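Alcohol dehydrogenase (Thermus thermophilus, PDB 2EIH) is probably an NAD(P)-dependent oxidoreductase of the zinc-containing alcohol dehydrogenase family, and binds a zinc ion through four cysteines. Local coordinates at residues V86-L91 with A292-L297; G62-G67 with A146-F151; A154-V159 with L287-A292. All blocks are in the same frame, centred on the assembly; numbering follows the deposited sequence.

Contact 1. Residues V86-L91 with A292-L297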
# COMPACT_ATOMS: atom_id res chain seq x y z
N VAL A 86 -16.27 -7.61 26.28
CA VAL A 86 -16.82 -8.31 25.13
C VAL A 86 -15.68 -9.24 24.74
O VAL A 86 -14.52 -8.99 25.08
CB VAL A 86 -17.15 -7.37 23.95
CG1 VAL A 86 -18.15 -6.33 24.39
CG2 VAL A 86 -15.89 -6.71 23.45
N ILE A 87 -16.00 -10.30 24.01
CA ILE A 87 -15.04 -11.30 23.59
C ILE A 87 -14.57 -11.06 22.16
O ILE A 87 -15.35 -10.67 21.31
CB ILE A 87 -15.69 -12.69 23.69
CG1 ILE A 87 -15.91 -13.04 25.17
CG2 ILE A 87 -14.89 -13.71 22.91
CD1 ILE A 87 -16.83 -14.21 25.38
N ASN A 88 -13.28 -11.28 21.93
CA ASN A 88 -12.64 -11.14 20.60
C ASN A 88 -12.56 -12.63 20.23
O ASN A 88 -11.67 -13.34 20.69
CB ASN A 88 -11.23 -10.58 20.77
CG ASN A 88 -10.76 -9.78 19.57
OD1 ASN A 88 -10.83 -10.24 18.43
ND2 ASN A 88 -10.24 -8.59 19.83
N PRO A 89 -13.49 -13.12 19.39
CA PRO A 89 -13.57 -14.52 18.97
C PRO A 89 -12.38 -15.17 18.27
O PRO A 89 -12.39 -16.39 18.05
CB PRO A 89 -14.84 -14.54 18.13
CG PRO A 89 -14.81 -13.21 17.48
CD PRO A 89 -14.36 -12.26 18.56
N GLY A 90 -11.34 -14.40 17.96
CA GLY A 90 -10.19 -14.97 17.28
C GLY A 90 -9.14 -15.62 18.16
O GLY A 90 -8.47 -14.95 18.94
N LEU A 91 -8.98 -16.93 18.01
CA LEU A 91 -7.99 -17.68 18.79
C LEU A 91 -6.83 -18.16 17.91
O LEU A 91 -7.03 -18.84 16.90
CB LEU A 91 -8.62 -18.88 19.48
CG LEU A 91 -9.51 -18.57 20.68
CD1 LEU A 91 -10.65 -17.67 20.26
CD2 LEU A 91 -10.05 -19.87 21.25
N ALA A 292 -11.13 -11.25 10.78
CA ALA A 292 -10.19 -10.15 10.63
C ALA A 292 -9.16 -10.26 11.74
O ALA A 292 -9.24 -11.15 12.58
CB ALA A 292 -10.92 -8.81 10.73
N SER A 293 -8.20 -9.34 11.74
CA SER A 293 -7.17 -9.32 12.76
C SER A 293 -7.76 -8.85 14.09
O SER A 293 -8.57 -7.93 14.12
CB SER A 293 -6.04 -8.38 12.33
OG SER A 293 -5.11 -8.22 13.38
N LYS A 294 -7.35 -9.49 15.18
CA LYS A 294 -7.85 -9.11 16.50
C LYS A 294 -7.67 -7.63 16.81
O LYS A 294 -8.47 -7.04 17.52
CB LYS A 294 -7.14 -9.92 17.59
CG LYS A 294 -7.63 -11.32 17.75
CD LYS A 294 -7.14 -11.89 19.08
CE LYS A 294 -5.76 -12.51 18.95
NZ LYS A 294 -5.80 -13.74 18.10
N SER A 295 -6.62 -7.04 16.27
CA SER A 295 -6.33 -5.63 16.51
C SER A 295 -7.44 -4.71 16.02
O SER A 295 -7.63 -3.63 16.56
CB SER A 295 -5.01 -5.25 15.82
OG SER A 295 -5.08 -5.48 14.41
N ARG A 296 -8.17 -5.16 15.01
CA ARG A 296 -9.26 -4.38 14.45
C ARG A 296 -10.43 -4.14 15.41
O ARG A 296 -11.22 -3.22 15.20
CB ARG A 296 -9.79 -5.05 13.19
CG ARG A 296 -8.72 -5.34 12.15
CD ARG A 296 -8.23 -4.04 11.52
NE ARG A 296 -7.32 -4.30 10.41
CZ ARG A 296 -6.01 -4.44 10.54
NH1 ARG A 296 -5.27 -4.67 9.47
NH2 ARG A 296 -5.44 -4.32 11.74
N LEU A 297 -10.55 -4.96 16.45
CA LEU A 297 -11.65 -4.82 17.40
C LEU A 297 -11.55 -3.55 18.24
O LEU A 297 -12.54 -3.08 18.79
CB LEU A 297 -11.71 -6.04 18.35
CG LEU A 297 -13.09 -6.60 18.78
CD1 LEU A 297 -13.06 -7.02 20.24
CD2 LEU A 297 -14.19 -5.57 18.56

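Contact 2. Residues G62-G67 with A146-F151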
# COMPACT_ATOMS: atom_id res chain seq x y z
N GLY A 62 -20.95 -21.05 20.42
CA GLY A 62 -20.83 -19.66 20.83
C GLY A 62 -19.49 -18.97 20.62
O GLY A 62 -18.52 -19.25 21.34
N ALA A 63 -19.44 -18.07 19.65
CA ALA A 63 -18.21 -17.33 19.39
C ALA A 63 -18.32 -15.92 19.97
O ALA A 63 -17.38 -15.41 20.59
CB ALA A 63 -17.93 -17.27 17.88
N ASP A 64 -19.48 -15.30 19.79
CA ASP A 64 -19.72 -13.96 20.31
C ASP A 64 -20.25 -13.97 21.74
O ASP A 64 -21.09 -14.80 22.10
CB ASP A 64 -20.73 -13.24 19.44
CG ASP A 64 -20.07 -12.37 18.41
OD1 ASP A 64 -20.67 -12.18 17.33
OD2 ASP A 64 -18.96 -11.86 18.70
N GLY A 65 -19.78 -13.03 22.54
CA GLY A 65 -20.25 -12.96 23.91
C GLY A 65 -19.81 -11.72 24.63
O GLY A 65 -18.82 -11.07 24.28
N SER A 66 -20.57 -11.36 25.66
CA SER A 66 -20.22 -10.20 26.47
C SER A 66 -20.53 -10.60 27.89
O SER A 66 -21.33 -11.49 28.12
CB SER A 66 -21.02 -8.96 26.06
OG SER A 66 -22.40 -9.16 26.24
N GLY A 67 -19.89 -9.94 28.84
CA GLY A 67 -20.15 -10.27 30.22
C GLY A 67 -19.29 -9.47 31.16
O GLY A 67 -18.76 -8.41 30.80
N ALA A 146 -23.39 -8.52 20.26
CA ALA A 146 -23.66 -8.57 18.83
C ALA A 146 -22.55 -7.99 17.93
O ALA A 146 -22.52 -8.28 16.74
CB ALA A 146 -24.98 -7.86 18.54
N ILE A 147 -21.64 -7.21 18.50
CA ILE A 147 -20.60 -6.56 17.71
C ILE A 147 -19.42 -7.32 17.07
O ILE A 147 -19.35 -7.43 15.84
CB ILE A 147 -19.98 -5.39 18.51
CG1 ILE A 147 -21.06 -4.38 18.86
CG2 ILE A 147 -18.87 -4.72 17.68
CD1 ILE A 147 -20.62 -3.34 19.86
N PRO A 148 -18.51 -7.87 17.90
CA PRO A 148 -17.31 -8.59 17.47
C PRO A 148 -17.30 -9.33 16.12
O PRO A 148 -16.82 -8.79 15.11
CB PRO A 148 -17.02 -9.49 18.65
CG PRO A 148 -17.48 -8.67 19.80
CD PRO A 148 -18.82 -8.21 19.30
N LEU A 149 -17.79 -10.56 16.10
CA LEU A 149 -17.78 -11.38 14.90
C LEU A 149 -18.18 -10.64 13.61
O LEU A 149 -17.39 -10.59 12.66
CB LEU A 149 -18.68 -12.62 15.11
CG LEU A 149 -18.60 -13.93 14.29
CD1 LEU A 149 -18.67 -13.61 12.80
CD2 LEU A 149 -17.34 -14.70 14.62
N THR A 150 -19.38 -10.07 13.54
CA THR A 150 -19.76 -9.39 12.30
C THR A 150 -19.00 -8.11 12.02
O THR A 150 -18.62 -7.87 10.88
CB THR A 150 -21.29 -9.08 12.21
OG1 THR A 150 -21.73 -8.47 13.44
CG2 THR A 150 -22.09 -10.34 11.93
N PHE A 151 -18.78 -7.29 13.03
CA PHE A 151 -18.03 -6.07 12.75
C PHE A 151 -16.61 -6.34 12.27
O PHE A 151 -16.12 -5.64 11.38
CB PHE A 151 -18.05 -5.11 13.95
CG PHE A 151 -19.29 -4.28 13.98
CD1 PHE A 151 -20.46 -4.79 14.52
CD2 PHE A 151 -19.33 -3.05 13.33
CE1 PHE A 151 -21.66 -4.09 14.40
CE2 PHE A 151 -20.52 -2.34 13.21
CZ PHE A 151 -21.69 -2.88 13.75

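Contact 3. Residues A154-V159 with L287-A292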
# COMPACT_ATOMS: atom_id res chain seq x y z
N ALA A 154 -16.90 -7.56 8.58
CA ALA A 154 -17.29 -6.47 7.70
C ALA A 154 -16.13 -5.48 7.54
O ALA A 154 -15.96 -4.87 6.49
CB ALA A 154 -18.50 -5.75 8.28
N TRP A 155 -15.34 -5.32 8.59
CA TRP A 155 -14.24 -4.37 8.56
C TRP A 155 -13.11 -4.81 7.62
O TRP A 155 -12.60 -4.00 6.85
CB TRP A 155 -13.71 -4.15 9.97
CG TRP A 155 -12.59 -3.15 10.03
CD1 TRP A 155 -11.30 -3.33 9.62
CD2 TRP A 155 -12.66 -1.82 10.56
NE1 TRP A 155 -10.56 -2.21 9.87
CE2 TRP A 155 -11.37 -1.26 10.46
CE3 TRP A 155 -13.68 -1.05 11.13
CZ2 TRP A 155 -11.07 0.04 10.89
CZ3 TRP A 155 -13.39 0.23 11.56
CH2 TRP A 155 -12.09 0.76 11.44
N GLN A 156 -12.74 -6.09 7.68
CA GLN A 156 -11.69 -6.58 6.80
C GLN A 156 -12.14 -6.45 5.35
O GLN A 156 -11.34 -6.09 4.50
CB GLN A 156 -11.33 -8.04 7.09
CG GLN A 156 -10.14 -8.53 6.26
CD GLN A 156 -9.57 -9.87 6.71
OE1 GLN A 156 -9.89 -10.91 6.13
NE2 GLN A 156 -8.74 -9.85 7.75
N MET A 157 -13.41 -6.74 5.09
CA MET A 157 -13.93 -6.65 3.73
C MET A 157 -13.94 -5.21 3.22
O MET A 157 -13.43 -4.92 2.13
CB MET A 157 -15.34 -7.24 3.66
CG MET A 157 -15.40 -8.74 3.92
SD MET A 157 -17.08 -9.40 3.70
CE MET A 157 -17.80 -8.84 5.15
N VAL A 158 -14.51 -4.29 4.00
CA VAL A 158 -14.62 -2.88 3.64
C VAL A 158 -13.28 -2.13 3.66
O VAL A 158 -12.85 -1.57 2.66
CB VAL A 158 -15.63 -2.17 4.58
CG1 VAL A 158 -15.71 -0.67 4.27
CG2 VAL A 158 -17.01 -2.81 4.43
N VAL A 159 -12.63 -2.13 4.82
CA VAL A 159 -11.37 -1.43 4.99
C VAL A 159 -10.13 -2.08 4.32
O VAL A 159 -9.53 -1.47 3.43
CB VAL A 159 -11.11 -1.21 6.50
CG1 VAL A 159 -9.85 -0.40 6.72
CG2 VAL A 159 -12.31 -0.50 7.11
N LEU A 287 -12.52 -11.11 -3.84
CA LEU A 287 -11.71 -11.35 -2.66
C LEU A 287 -12.45 -12.10 -1.56
O LEU A 287 -13.50 -11.67 -1.09
CB LEU A 287 -11.24 -10.00 -2.12
CG LEU A 287 -10.75 -9.01 -3.19
CD1 LEU A 287 -10.84 -7.58 -2.68
CD2 LEU A 287 -9.33 -9.35 -3.58
N GLY A 288 -11.89 -13.23 -1.13
CA GLY A 288 -12.52 -13.99 -0.06
C GLY A 288 -12.05 -13.42 1.28
O GLY A 288 -10.89 -13.04 1.41
N SER A 289 -12.93 -13.37 2.27
CA SER A 289 -12.56 -12.84 3.56
C SER A 289 -13.26 -13.53 4.72
O SER A 289 -14.48 -13.64 4.75
CB SER A 289 -12.84 -11.34 3.61
OG SER A 289 -12.71 -10.82 4.94
N THR A 290 -12.48 -13.99 5.68
CA THR A 290 -13.04 -14.64 6.85
C THR A 290 -12.48 -13.94 8.06
O THR A 290 -11.27 -13.83 8.21
CB THR A 290 -12.67 -16.15 6.90
OG1 THR A 290 -13.28 -16.83 5.79
CG2 THR A 290 -13.19 -16.77 8.19
N MET A 291 -13.37 -13.44 8.91
CA MET A 291 -12.96 -12.73 10.12
C MET A 291 -12.01 -11.55 9.83
O MET A 291 -12.09 -10.92 8.77
CB MET A 291 -12.29 -13.72 11.09
CG MET A 291 -13.27 -14.64 11.83
SD MET A 291 -14.30 -13.82 13.10
CE MET A 291 -13.24 -13.87 14.55
N ALA A 292 -11.13 -11.25 10.78
CA ALA A 292 -10.19 -10.15 10.63
C ALA A 292 -9.16 -10.26 11.74
O ALA A 292 -9.24 -11.15 12.58
CB ALA A 292 -10.92 -8.81 10.73

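Contact 1. Residues V86-L91 with A292-L297
The carboxamide of Asn88 holds Lys294 O close to its own plane: ND2 donates to that oxygen at 3.3 Å, with an N-H...O angle of 162°. The other flat group here, the guanidinium of Arg296, has Ser293 CB over one face, displaced toward the rim, and its NE forms a salt bridge with Asp160. The setting is the medium-chain dehydrogenase fold, where strand 84-91 of the GroES-like part faces the short 3-10 segment 294-296 that leads from Rossmann strand 285-288 into helix 297-306.

Asn88 can reach across because CG stands anti to its backbone N (chi1 -151°), which carries the amide onto Lys294 and Leu297. Lys294 O accepts a second hydrogen bond from Leu297 N at 3.1 Å, the two donors approaching from opposite faces of the carbonyl, so one buried oxygen joins the 3-10 turn to the strand. At the other end of the amide, OD1 of Asn88 rests 3.4 Å from Lys294 CG. Leu297 comes from the direction opposite to Asn88 and lays CD1 beside ND2; the same methyl is 4.3 Å from Val86 CG2, extending the apolar contact up the strand.

Lys294 runs obliquely past Asn88 and then bends at its last two torsions, which brings NZ back over the strand. There the ammonium also forms a salt bridge with Asp104 and a hydrogen bond with Ser92 OG, within the lobe that holds the zinc ion; the lysine side chain is about 8 Å from the metal. Leu100 of a second subunit packs on this lysine. Lys294 NZ donates to Gly90 O at 3.0 Å from above the carbonyl plane, 59° out of it.

Contact 2. Residues G62-G67 with A146-F151
One polar bond crosses between Asp64 and Leu149, and it is nearly straight: Leu149 N donates to Asp64 OD2 at 3.1 Å with an N-H...O angle of 177°. The oxygen receives it on its syn lone pair, the side facing OD1. The carboxylate thereby meets a backbone N-H in the first residues of helix 148-161.

Close packing surrounds that bond. Asp64 OD2 also lies 3.1 Å from Pro148 CB, while OD1 sits against Leu149 CB; the aspartate and leucine side chains cross at about a right angle. One oxygen thus meets the proline ring and the other the base of the leucine, and the side chain of Lys337, on strand 337-341, touches that of Asp64. With an alanine in place of Asp64, the Leu149 N-H would probably lose its carboxylate acceptor and a gap would open beside Pro148.

The apolar part is smaller. Leu149 has CG anti to its backbone N (chi1 -160°), and its CD2 approaches Ala63 CB at 4.2 Å; Pro89 of strand 84-91 touches both residues.

Taken together, Ala63 and Asp64, leading into strand 64-72 of the GroES-like fold, receive the beginning of helix 148-161, an arrangement consistent with the junction between the two parts of a medium-chain dehydrogenase.

Contact 3. Residues A154-V159 with L287-A292
Helix 148-161 packs here on the chain leaving strand 285-288, the last strand of the six-stranded Rossmann sheet within this subunit, with Gln156 and Met157 meeting Ser289, Met291 and Ala292. The backbones come close: Gln156 CA and Ala292 CA are 5.4 Å apart.

Gln156 makes the largest contribution. Its CG is anti to the backbone N (chi1 -175°) and the chain stays extended, so it projects from the helix into the bend made by Ser289 to Ala292. Its CB lies 3.7 Å from Ala292 CB and 3.4 Å from Met291 O, and its CG is 3.7 Å from Ser289 OG. The next residue, Met157, rests its CG against the serine as well, 3.7 Å from Ser289 CB, adding a methylene surface to the contact.

The same strand reaches beyond the subunit: Leu287 pairs in an antiparallel ladder with a strand of a third subunit, whose Gln283 packs on Gln156.

Both kinds of surface therefore meet at Gln156. Its aliphatic part packs on the methyl of Ala292 and beside Met291 O and Ser289 OG. The helix thus meets the loop through mixed chemistry, methyl and methylene groups lying next to a backbone carbonyl and a hydroxyl.

Overall arrangement
Contacts 1 and 2 have centres 9 Å apart and use neighbouring antiparallel strands of one mixed sheet, 84-91 and 64-72; Ile87 N lies 2.9 Å from Gly65 O, a probable hydrogen bond between them. Contacts 2 and 3, 16 Å apart, use successive parts of helix 148-161, while contacts 1 and 3, 13 Å apart, share Ala292. In chain order, contact 2 closes before contact 3 opens, contact 3 is nested within the loop closed by contact 1, and contacts 1 and 2 interleave. The geometry thus ties the GroES-like sheet to the Rossmann part through one helix and the connection following strand 285-288, with Met291 touching both Leu149 and Pro89.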